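Local coordinates for protein cytochrome C (Marichromatium purpuratum 984, PDB 5LO9) that probably oxidises thiosulfate to tetrathionate as a thiosulfate dehydrogenase/tetrathionate reductase, passing electrons through its c-type hemes, at residues P247-L252 with H291-R296; A265-H270 with D354-Y359. One frame throughout, in Å; residues are numbered along the deposited sequence.

Contact 1 of 2, residues P247-L252 with H291-R296; sequences PSRDAL and HLDNGR. With HEC (heme c), chain E; EDO (1,2-ethanediol), chain B.
The carbonyl O of Pro247 takes two donors from a single guanidinium: Arg296 NH2 lies 2.8 Å from Pro247 O, nearly along the C=O axis, and Arg296 NH1 lies 3.0 Å from the same Pro247 O, tilted from the carbonyl plane. The oxygen sits almost exactly in the guanidinium plane, a fork that fixes the rotation of the group. Arg249 in turn grips Asp293 end-on with two nitrogens. Its NH2 is 3.0 Å from Asp293 OD1 and forms the salt bridge; its NH1 makes a longer hydrogen bond to that oxygen, both reaching it from one face of the carboxylate, with guanidinium and carboxylate planes 37° apart. Extended from CG to NE, Arg249 passes across Arg296, whose NE stands 3.5 Å above the centre of the Arg249 guanidinium plane. Two cations thus lie close, and Asp293 probably offsets part of the cost. This polar surface contact joins an irregular loop to the short turn following heme-ligating His291, whose NE2 binds the heme iron at 2.2 Å. Trp362 of helix 351-363 packs on both Pro247 and Arg296, while Trp113 and Pro114 of helix 113-116 touch Asp293.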
# COMPACT_ATOMS: atom_id res chain seq x y z
N PRO A 247 -0.22 4.62 16.78
CA PRO A 247 -0.19 6.00 17.23
C PRO A 247 -1.41 6.36 18.05
O PRO A 247 -2.51 5.86 17.85
CB PRO A 247 -0.17 6.80 15.91
CG PRO A 247 -0.30 5.86 14.83
CD PRO A 247 -0.01 4.48 15.34
N SER A 248 -1.19 7.26 18.99
CA SER A 248 -2.28 7.78 19.79
C SER A 248 -3.30 8.45 18.88
O SER A 248 -2.99 8.89 17.78
CB SER A 248 -1.72 8.77 20.82
OG SER A 248 -2.55 9.92 20.92
N ARG A 249 -4.54 8.50 19.34
CA ARG A 249 -5.61 9.13 18.58
C ARG A 249 -5.49 10.65 18.53
O ARG A 249 -6.20 11.29 17.75
CB ARG A 249 -6.95 8.75 19.19
CG ARG A 249 -7.39 7.32 18.91
CD ARG A 249 -8.56 6.90 19.80
NE ARG A 249 -9.33 5.82 19.19
CZ ARG A 249 -9.35 4.53 19.55
NH1 ARG A 249 -8.61 4.09 20.58
NH2 ARG A 249 -10.12 3.67 18.84
N ASP A 250 -4.62 11.25 19.35
CA ASP A 250 -4.28 12.67 19.24
C ASP A 250 -3.26 12.92 18.13
O ASP A 250 -3.30 13.97 17.49
CB ASP A 250 -3.68 13.19 20.54
CG ASP A 250 -4.61 13.00 21.72
OD1 ASP A 250 -5.80 13.38 21.62
OD2 ASP A 250 -4.13 12.48 22.76
N ALA A 251 -2.38 11.95 17.90
CA ALA A 251 -1.28 12.08 16.96
C ALA A 251 -1.69 11.80 15.51
O ALA A 251 -1.12 10.93 14.85
CB ALA A 251 -0.17 11.14 17.39
N LEU A 252 -2.70 12.58 14.98
CA LEU A 252 -3.01 12.40 13.56
C LEU A 252 -1.94 13.06 12.68
O LEU A 252 -1.31 14.04 13.09
CB LEU A 252 -4.34 13.02 13.19
CG LEU A 252 -5.67 12.34 13.44
CD1 LEU A 252 -6.76 13.19 12.71
CD2 LEU A 252 -5.65 10.88 12.99
N HIS A 291 -13.23 -6.07 14.14
CA HIS A 291 -11.83 -5.64 14.24
C HIS A 291 -11.81 -4.63 15.38
O HIS A 291 -11.88 -3.41 15.18
CB HIS A 291 -11.29 -5.04 12.93
CG HIS A 291 -11.33 -5.98 11.76
ND1 HIS A 291 -10.37 -6.95 11.56
CD2 HIS A 291 -12.17 -6.05 10.70
CE1 HIS A 291 -10.63 -7.59 10.43
NE2 HIS A 291 -11.72 -7.07 9.89
N LEU A 292 -11.73 -5.14 16.60
CA LEU A 292 -12.10 -4.36 17.77
C LEU A 292 -11.13 -3.18 18.03
O LEU A 292 -9.97 -3.16 17.61
CB LEU A 292 -12.15 -5.28 18.96
CG LEU A 292 -13.10 -6.45 18.79
CD1 LEU A 292 -13.04 -7.28 20.03
CD2 LEU A 292 -14.50 -5.96 18.54
N ASP A 293 -11.64 -2.22 18.79
CA ASP A 293 -10.94 -0.97 19.05
C ASP A 293 -10.64 -0.27 17.73
O ASP A 293 -9.57 0.32 17.54
CB ASP A 293 -9.67 -1.16 19.88
CG ASP A 293 -9.21 0.14 20.53
OD1 ASP A 293 -10.02 1.11 20.48
OD2 ASP A 293 -8.10 0.20 21.11
N ASN A 294 -11.58 -0.38 16.81
CA ASN A 294 -11.52 0.31 15.51
C ASN A 294 -10.25 -0.07 14.74
O ASN A 294 -9.64 0.76 14.06
CB ASN A 294 -11.63 1.82 15.70
CG ASN A 294 -12.38 2.48 14.56
OD1 ASN A 294 -13.33 1.91 14.01
ND2 ASN A 294 -11.99 3.71 14.23
N GLY A 295 -9.91 -1.34 14.82
CA GLY A 295 -8.79 -1.86 14.09
C GLY A 295 -7.50 -1.86 14.85
O GLY A 295 -6.48 -2.25 14.28
N ARG A 296 -7.51 -1.52 16.14
CA ARG A 296 -6.24 -1.45 16.88
C ARG A 296 -5.92 -2.67 17.73
O ARG A 296 -4.77 -2.82 18.15
CB ARG A 296 -6.22 -0.24 17.80
CG ARG A 296 -6.54 1.09 17.13
CD ARG A 296 -6.79 2.14 18.16
NE ARG A 296 -6.53 3.50 17.70
CZ ARG A 296 -5.36 4.11 17.81
NH1 ARG A 296 -4.30 3.48 18.31
NH2 ARG A 296 -5.26 5.35 17.38
FE HEC E . -12.36 -7.81 7.92
CHA HEC E . -9.53 -9.88 7.66
CHB HEC E . -10.54 -5.12 6.60
CHC HEC E . -15.27 -5.81 7.93
CHD HEC E . -14.02 -10.31 9.59
NA HEC E . -10.39 -7.56 7.26
C1A HEC E . -9.45 -8.50 7.23
C2A HEC E . -8.16 -8.01 6.69
C3A HEC E . -8.44 -6.62 6.38
C4A HEC E . -9.86 -6.43 6.77
CMA HEC E . -7.49 -5.62 5.83
CAA HEC E . -6.87 -8.77 6.55
CBA HEC E . -6.28 -9.00 7.94
CGA HEC E . -4.90 -9.64 7.86
O1A HEC E . -4.18 -9.55 8.88
O2A HEC E . -4.53 -10.24 6.81
NB HEC E . -12.84 -5.85 7.37
C1B HEC E . -11.97 -4.95 6.87
C2B HEC E . -12.61 -3.66 6.57
C3B HEC E . -14.00 -3.87 6.95
C4B HEC E . -14.03 -5.26 7.43
CMB HEC E . -11.97 -2.43 6.03
CAB HEC E . -15.11 -2.88 6.85
CBB HEC E . -15.33 -2.58 5.36
NC HEC E . -14.31 -8.03 8.62
C1C HEC E . -15.31 -7.14 8.56
C2C HEC E . -16.54 -7.59 9.24
C3C HEC E . -16.17 -8.94 9.72
C4C HEC E . -14.76 -9.08 9.29
CMC HEC E . -17.84 -6.84 9.36
CAC HEC E . -16.96 -9.94 10.54
CBC HEC E . -18.30 -10.20 9.95
ND HEC E . -11.85 -9.75 8.49
C1D HEC E . -12.65 -10.58 9.14
C2D HEC E . -12.02 -11.88 9.42
C3D HEC E . -10.67 -11.79 8.85
C4D HEC E . -10.70 -10.41 8.29
CMD HEC E . -12.69 -13.01 10.13
CAD HEC E . -9.54 -12.81 8.83
CBD HEC E . -9.88 -14.17 8.19
CGD HEC E . -10.26 -14.20 6.70
O1D HEC E . -11.16 -13.46 6.20
O2D HEC E . -9.65 -15.03 5.96
C1 EDO B . -10.58 6.41 15.92
O1 EDO B . -11.49 5.64 16.68
C2 EDO B . -9.16 5.85 16.15
O2 EDO B . -8.48 5.10 15.12

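Contact 2 of 2, residues A265-H270 with D354-Y359; sequences ARLFRH and DALQSY. With HEC (heme c), chain F; EDO (1,2-ethanediol), chain B; EDO (1,2-ethanediol), chain S.
Tyr359 and Ala265 make the closest approach between these two helices, and the tyrosine can be followed outward over the alanine. Its CB lies 3.7 Å from Ala265 N, and CG also lies over that nitrogen. With CG anti to the backbone N (chi1 173°), the ring is laid flat over the backbone of helix 256-269. Ala265 CA then stands 3.6 Å from the ring centroid, only 8° off the normal: a CH-pi contact over the middle of the face. On the same face, Ala265 CB sits over the CD1-CE1 side, 3.4 Å from Tyr359 CE1. CE2 in turn lies over a face of the Phe268 ring, 4.1 Å from Phe268 CG, the two rings obliquely inclined. At the tip, OH hydrogen-bonds the carbonyl O of Asn294. The segments 265-269 and 354-359 cross nearly at right angles (-102°), their axes 8.8 Å apart, consistent with the packing of the N- and C-terminal helices in a cytochrome c fold; here the first leads into the Cys287-Cys290-His291 heme attachment site. Replacing Tyr359 by an alanine is likely to uncover Ala265 and the face of Phe268 and leave the Asn294 carbonyl without its hydroxyl partner. Leu356 comes in at the edge of Phe268, its CD2 4.0 Å from Phe268 CD1, and also meets Leu267 CB. Farther along helix 351-363, toward its N terminus, Leu267 CD1 rests against Ala355 CB. Phe268 touches a heme and packs near His291. Next to it, Arg269 turns to a second heme c, its NH2 2.7 Å from propionate O1D and its NH1 bonded to O2D. On the far helix Asp354 forms a salt bridge with Arg319 of the second subunit.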
# COMPACT_ATOMS: atom_id res chain seq x y z
N ALA A 265 -11.01 6.46 9.54
CA ALA A 265 -11.41 5.98 10.85
C ALA A 265 -12.91 6.04 11.03
O ALA A 265 -13.49 5.18 11.71
CB ALA A 265 -10.76 6.79 11.96
N ARG A 266 -13.57 7.02 10.44
CA ARG A 266 -15.01 7.05 10.62
C ARG A 266 -15.74 6.09 9.67
O ARG A 266 -16.76 5.50 10.06
CB ARG A 266 -15.49 8.51 10.49
CG ARG A 266 -16.53 8.87 9.48
CD ARG A 266 -17.41 10.06 9.97
NE ARG A 266 -18.81 9.64 9.90
CZ ARG A 266 -19.70 9.72 10.88
NH1 ARG A 266 -19.33 10.25 12.05
NH2 ARG A 266 -20.96 9.28 10.70
N LEU A 267 -15.21 5.83 8.48
CA LEU A 267 -15.81 4.82 7.64
C LEU A 267 -15.63 3.43 8.25
O LEU A 267 -16.48 2.56 8.07
CB LEU A 267 -15.17 4.84 6.28
CG LEU A 267 -15.32 6.07 5.40
CD1 LEU A 267 -14.68 5.80 4.03
CD2 LEU A 267 -16.77 6.40 5.24
N PHE A 268 -14.51 3.21 8.93
CA PHE A 268 -14.27 1.94 9.59
C PHE A 268 -15.30 1.69 10.69
O PHE A 268 -15.79 0.56 10.86
CB PHE A 268 -12.86 1.95 10.17
CG PHE A 268 -12.27 0.59 10.40
CD1 PHE A 268 -11.55 -0.04 9.40
CD2 PHE A 268 -12.41 -0.05 11.62
CE1 PHE A 268 -10.97 -1.29 9.60
CE2 PHE A 268 -11.84 -1.29 11.83
CZ PHE A 268 -11.12 -1.92 10.81
N ARG A 269 -15.62 2.73 11.45
CA ARG A 269 -16.50 2.66 12.61
C ARG A 269 -17.99 2.82 12.24
O ARG A 269 -18.87 2.27 12.92
CB ARG A 269 -16.08 3.76 13.60
CG ARG A 269 -16.88 3.88 14.88
CD ARG A 269 -16.67 2.70 15.80
NE ARG A 269 -17.64 1.63 15.56
CZ ARG A 269 -17.78 0.55 16.31
NH1 ARG A 269 -17.02 0.34 17.39
NH2 ARG A 269 -18.68 -0.35 15.97
N HIS A 270 -18.30 3.56 11.18
CA HIS A 270 -19.68 3.85 10.84
C HIS A 270 -19.97 3.43 9.41
O HIS A 270 -20.67 4.11 8.68
CB HIS A 270 -20.00 5.32 11.06
CG HIS A 270 -19.73 5.78 12.46
ND1 HIS A 270 -20.64 5.64 13.49
CD2 HIS A 270 -18.64 6.37 13.02
CE1 HIS A 270 -20.14 6.14 14.60
NE2 HIS A 270 -18.93 6.58 14.35
N ASP A 354 -9.59 5.03 -0.52
CA ASP A 354 -8.44 5.88 -0.22
C ASP A 354 -8.40 6.24 1.25
O ASP A 354 -7.34 6.22 1.88
CB ASP A 354 -8.47 7.12 -1.11
CG ASP A 354 -8.13 6.79 -2.62
OD1 ASP A 354 -7.83 5.58 -2.99
OD2 ASP A 354 -8.22 7.77 -3.43
N ALA A 355 -9.55 6.57 1.84
CA ALA A 355 -9.56 6.87 3.26
C ALA A 355 -9.25 5.61 4.07
O ALA A 355 -8.41 5.63 4.97
CB ALA A 355 -10.90 7.49 3.66
N LEU A 356 -9.91 4.49 3.76
CA LEU A 356 -9.66 3.30 4.55
C LEU A 356 -8.20 2.92 4.47
O LEU A 356 -7.58 2.58 5.49
CB LEU A 356 -10.55 2.15 4.10
CG LEU A 356 -12.03 2.24 4.48
CD1 LEU A 356 -12.87 1.24 3.66
CD2 LEU A 356 -12.19 2.00 5.97
N GLN A 357 -7.61 3.00 3.29
CA GLN A 357 -6.19 2.69 3.19
C GLN A 357 -5.34 3.72 3.91
O GLN A 357 -4.30 3.38 4.47
CB GLN A 357 -5.76 2.59 1.75
CG GLN A 357 -6.30 1.36 1.08
CD GLN A 357 -5.72 1.13 -0.28
OE1 GLN A 357 -4.73 0.40 -0.43
NE2 GLN A 357 -6.31 1.75 -1.29
N SER A 358 -5.75 4.98 3.95
CA SER A 358 -4.96 5.95 4.69
C SER A 358 -5.03 5.69 6.19
O SER A 358 -4.02 5.78 6.91
CB SER A 358 -5.45 7.37 4.39
OG SER A 358 -5.15 7.73 3.06
N TYR A 359 -6.23 5.39 6.69
CA TYR A 359 -6.39 5.10 8.10
C TYR A 359 -5.58 3.88 8.48
O TYR A 359 -4.85 3.89 9.48
CB TYR A 359 -7.88 4.89 8.41
CG TYR A 359 -8.16 4.44 9.81
CD1 TYR A 359 -7.82 5.22 10.88
CD2 TYR A 359 -8.75 3.21 10.05
CE1 TYR A 359 -8.06 4.80 12.16
CE2 TYR A 359 -9.00 2.79 11.34
CZ TYR A 359 -8.66 3.60 12.39
OH TYR A 359 -8.90 3.19 13.68
FE HEC F . -20.36 -10.06 20.83
CHA HEC F . -19.12 -8.33 18.06
CHB HEC F . -20.08 -13.10 19.13
CHC HEC F . -21.19 -11.73 23.74
CHD HEC F . -21.25 -7.00 22.35
NA HEC F . -19.72 -10.62 18.93
C1A HEC F . -19.28 -9.79 17.96
C2A HEC F . -18.94 -10.52 16.72
C3A HEC F . -19.21 -11.91 17.03
C4A HEC F . -19.70 -11.86 18.44
CMA HEC F . -19.00 -13.09 16.12
CAA HEC F . -18.41 -10.03 15.41
CBA HEC F . -19.38 -10.47 14.31
CGA HEC F . -20.09 -9.34 13.63
O1A HEC F . -19.83 -8.18 13.97
O2A HEC F . -20.92 -9.64 12.74
NB HEC F . -20.58 -12.06 21.34
C1B HEC F . -20.44 -13.11 20.55
C2B HEC F . -20.67 -14.39 21.25
C3B HEC F . -20.99 -13.99 22.61
C4B HEC F . -20.89 -12.52 22.55
CMB HEC F . -20.62 -15.76 20.67
CAB HEC F . -21.31 -14.85 23.80
CBB HEC F . -20.11 -15.74 24.04
NC HEC F . -21.10 -9.48 22.70
C1C HEC F . -21.36 -10.29 23.72
C2C HEC F . -21.92 -9.59 24.89
C3C HEC F . -21.95 -8.20 24.49
C4C HEC F . -21.43 -8.25 23.10
CMC HEC F . -22.37 -10.22 26.17
CAC HEC F . -22.44 -6.97 25.22
CBC HEC F . -21.90 -6.72 26.59
ND HEC F . -20.19 -8.05 20.31
C1D HEC F . -20.58 -6.99 21.04
C2D HEC F . -20.26 -5.71 20.35
C3D HEC F . -19.62 -6.10 19.11
C4D HEC F . -19.63 -7.57 19.19
CMD HEC F . -20.51 -4.31 20.80
CAD HEC F . -19.12 -5.19 18.04
CBD HEC F . -17.80 -4.62 18.55
CGD HEC F . -17.64 -3.15 18.21
O1D HEC F . -18.52 -2.50 17.63
O2D HEC F . -16.59 -2.59 18.55
C1 EDO B . -10.58 6.41 15.92
O1 EDO B . -11.49 5.64 16.68
C2 EDO B . -9.16 5.85 16.15
O2 EDO B . -8.48 5.10 15.12
C1 EDO S . -1.80 -1.64 -2.24
O1 EDO S . -3.24 -1.61 -1.98
C2 EDO S . -0.98 -2.01 -1.00
O2 EDO S . -0.92 -3.48 -0.76

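In the fold
In the loop between helices 176-187 and 256-269 the chain lays down 247-252, then enters helix 256-269, where 265-270 opens contact 2. It runs on past the cysteines that hold a heme to 291-296, closing contact 1 over 38 intervening residues. Only at 354-359, after 83 intervening residues, does contact 2 close, so the two loops cross. Contact 1 pins that loop to the turn after the heme ligand; contact 2 joins the helix before the heme site to helix 351-363. Their centres lie about 11 Å apart, and Asn294 bridges them: its ND2 is 3.3 Å from Ala265 O, a probable hydrogen bond, and its side chain also packs on Phe268 and Arg269.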